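Local coordinates for hydrolase, NUDIX family (Clostridium perfringens ATCC 13124, PDB 3F6A), which probably hydrolyses nucleoside diphosphates linked to another moiety, as other members of the NUDIX family do, at residues F110-E115 against L122-K127. Numbering follows the deposited sequence.
Sequences FETSPE and LKWYSK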
loop_
_atom_site.group_PDB
_atom_site.type_symbol
_atom_site.label_atom_id
_atom_site.label_comp_id
_atom_site.label_asym_id
_atom_site.label_seq_id
_atom_site.Cartn_x
_atom_site.Cartn_y
_atom_site.Cartn_z
ATOM N N PHE A 110 -12.523 -24.939 -4.493
ATOM C CA PHE A 110 -12.564 -24.412 -5.850
ATOM C C PHE A 110 -13.967 -23.974 -6.218
ATOM O O PHE A 110 -14.157 -23.238 -7.181
ATOM C CB PHE A 110 -12.123 -25.476 -6.859
ATOM C CG PHE A 110 -10.669 -25.819 -6.792
ATOM C CD1 PHE A 110 -9.702 -24.833 -6.936
ATOM C CD2 PHE A 110 -10.261 -27.143 -6.639
ATOM C CE1 PHE A 110 -8.348 -25.158 -6.934
ATOM C CE2 PHE A 110 -8.910 -27.477 -6.637
ATOM C CZ PHE A 110 -7.953 -26.480 -6.786
ATOM N N GLU A 111 -14.951 -24.436 -5.457
ATOM C CA GLU A 111 -16.332 -24.096 -5.757
ATOM C C GLU A 111 -16.570 -22.603 -5.586
ATOM O O GLU A 111 -16.164 -22.013 -4.588
ATOM C CB GLU A 111 -17.280 -24.882 -4.852
ATOM C CG GLU A 111 -18.643 -25.120 -5.469
ATOM C CD GLU A 111 -19.589 -25.848 -4.537
ATOM O OE1 GLU A 111 -19.193 -26.900 -3.982
ATOM O OE2 GLU A 111 -20.734 -25.368 -4.368
ATOM N N THR A 112 -17.240 -21.999 -6.560
ATOM C CA THR A 112 -17.522 -20.570 -6.508
ATOM C C THR A 112 -18.970 -20.281 -6.840
ATOM O O THR A 112 -19.607 -21.029 -7.574
ATOM C CB THR A 112 -16.622 -19.806 -7.486
ATOM O OG1 THR A 112 -16.730 -20.391 -8.788
ATOM C CG2 THR A 112 -15.177 -19.883 -7.034
ATOM N N SER A 113 -19.485 -19.187 -6.295
ATOM C CA SER A 113 -20.872 -18.799 -6.525
ATOM C C SER A 113 -20.989 -17.274 -6.557
ATOM O O SER A 113 -21.307 -16.654 -5.551
ATOM C CB SER A 113 -21.746 -19.366 -5.402
ATOM O OG SER A 113 -23.098 -18.993 -5.567
ATOM N N PRO A 114 -20.736 -16.651 -7.719
ATOM C CA PRO A 114 -20.827 -15.190 -7.808
ATOM C C PRO A 114 -22.218 -14.657 -7.508
ATOM O O PRO A 114 -23.219 -15.297 -7.819
ATOM C CB PRO A 114 -20.426 -14.902 -9.252
ATOM C CG PRO A 114 -19.531 -16.063 -9.601
ATOM C CD PRO A 114 -20.277 -17.227 -8.995
ATOM N N GLU A 115 -22.276 -13.473 -6.913
ATOM C CA GLU A 115 -23.552 -12.857 -6.616
ATOM C C GLU A 115 -24.091 -12.194 -7.885
ATOM O O GLU A 115 -23.371 -12.030 -8.878
ATOM C CB GLU A 115 -23.401 -11.853 -5.473
ATOM C CG GLU A 115 -23.114 -12.541 -4.141
ATOM C CD GLU A 115 -22.916 -11.570 -2.997
ATOM O OE1 GLU A 115 -23.256 -10.375 -3.148
ATOM O OE2 GLU A 115 -22.428 -12.010 -1.939
ATOM N N LEU A 122 -15.474 -17.932 -14.023
ATOM C CA LEU A 122 -14.350 -17.979 -13.100
ATOM C C LEU A 122 -13.545 -19.241 -13.372
ATOM O O LEU A 122 -14.107 -20.327 -13.491
ATOM C CB LEU A 122 -14.847 -17.989 -11.648
ATOM C CG LEU A 122 -15.440 -16.700 -11.056
ATOM C CD1 LEU A 122 -16.703 -16.309 -11.788
ATOM C CD2 LEU A 122 -15.733 -16.920 -9.587
ATOM N N LYS A 123 -12.228 -19.098 -13.471
ATOM C CA LYS A 123 -11.377 -20.243 -13.741
ATOM C C LYS A 123 -10.169 -20.308 -12.823
ATOM O O LYS A 123 -9.631 -19.282 -12.417
ATOM C CB LYS A 123 -10.913 -20.208 -15.200
ATOM C CG LYS A 123 -12.063 -20.206 -16.209
ATOM C CD LYS A 123 -11.558 -20.420 -17.628
ATOM C CE LYS A 123 -10.865 -21.766 -17.771
ATOM N NZ LYS A 123 -10.324 -21.987 -19.147
ATOM N N TRP A 124 -9.750 -21.525 -12.490
ATOM C CA TRP A 124 -8.583 -21.714 -11.638
ATOM C C TRP A 124 -7.409 -22.086 -12.532
ATOM O O TRP A 124 -7.554 -22.885 -13.459
ATOM C CB TRP A 124 -8.829 -22.816 -10.608
ATOM C CG TRP A 124 -9.871 -22.459 -9.582
ATOM C CD1 TRP A 124 -11.213 -22.708 -9.646
ATOM C CD2 TRP A 124 -9.644 -21.798 -8.336
ATOM N NE1 TRP A 124 -11.836 -22.244 -8.511
ATOM C CE2 TRP A 124 -10.895 -21.681 -7.690
ATOM C CE3 TRP A 124 -8.501 -21.294 -7.696
ATOM C CZ2 TRP A 124 -11.036 -21.081 -6.434
ATOM C CZ3 TRP A 124 -8.642 -20.700 -6.449
ATOM C CH2 TRP A 124 -9.901 -20.598 -5.831
ATOM N N TYR A 125 -6.247 -21.505 -12.253
ATOM C CA TYR A 125 -5.062 -21.760 -13.063
ATOM C C TYR A 125 -3.880 -22.315 -12.288
ATOM O O TYR A 125 -3.560 -21.854 -11.189
ATOM C CB TYR A 125 -4.618 -20.470 -13.753
ATOM C CG TYR A 125 -5.635 -19.882 -14.695
ATOM C CD1 TYR A 125 -5.508 -20.041 -16.074
ATOM C CD2 TYR A 125 -6.720 -19.150 -14.209
ATOM C CE1 TYR A 125 -6.435 -19.489 -16.944
ATOM C CE2 TYR A 125 -7.649 -18.599 -15.066
ATOM C CZ TYR A 125 -7.503 -18.767 -16.432
ATOM O OH TYR A 125 -8.425 -18.212 -17.286
ATOM N N SER A 126 -3.230 -23.306 -12.882
ATOM C CA SER A 126 -2.053 -23.926 -12.293
ATOM C C SER A 126 -0.872 -23.076 -12.740
ATOM O O SER A 126 -0.997 -22.272 -13.665
ATOM C CB SER A 126 -1.876 -25.341 -12.835
ATOM O OG SER A 126 -1.669 -25.297 -14.237
ATOM N N LYS A 127 0.275 -23.246 -12.093
ATOM C CA LYS A 127 1.443 -22.473 -12.489
ATOM C C LYS A 127 1.752 -22.829 -13.941
ATOM O O LYS A 127 2.320 -22.026 -14.680
ATOM C CB LYS A 127 2.640 -22.789 -11.580
ATOM C CG LYS A 127 3.911 -22.035 -11.948
ATOM C CD LYS A 127 4.589 -21.384 -10.740
ATOM C CE LYS A 127 5.070 -22.396 -9.709
ATOM N NZ LYS A 127 3.964 -22.990 -8.902
#
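Phe-110 meets Trp-124 through its ring, its CB and its backbone carbonyl. The phenyl edge is directed at one face of the indole, a T-shaped stack with the planes at 70°; its leading atom, Phe-110 CD1, comes within 3.3 Å of Trp-124 CD2. Phe-110 CB lies over the five-membered ring as well, in a CH-pi contact. At the rim of that same indole, Trp-124 NE1 donates to Phe-110 O over 2.9 Å. The donor sits in the carbonyl plane on a lone pair, but the N-H...O angle is 143°, with the oxygen lying somewhat out of the indole plane. Stack and bond together would restrict the rotation of the indole.

Two residues on, Thr-112 turns its side chain to the strand, and its CB lies 3.7 Å from Leu-122 CD2. OG1, placed between the backbone N and the carbonyl carbon (chi1 53°), also lies against that methyl, while CG2 reaches obliquely toward the indole. Pro-114 then takes the other branch of the leucine, its CG 3.6 Å from Leu-122 CD1.

The loop runs nearly antiparallel to strand 122-125 at the surface of the NUDIX domain and meets it through side chains and one backbone carbonyl, with the two chains not joined as strands. Strand 122-125 pairs with strand 18-23, where Leu-20 touches both Leu-122 and Trp-124. Cys-15 of strand 7-15 touches the side chains of Phe-110 and Trp-124, and Ala-55, ending helix 43-55, meets Thr-112 and Leu-122.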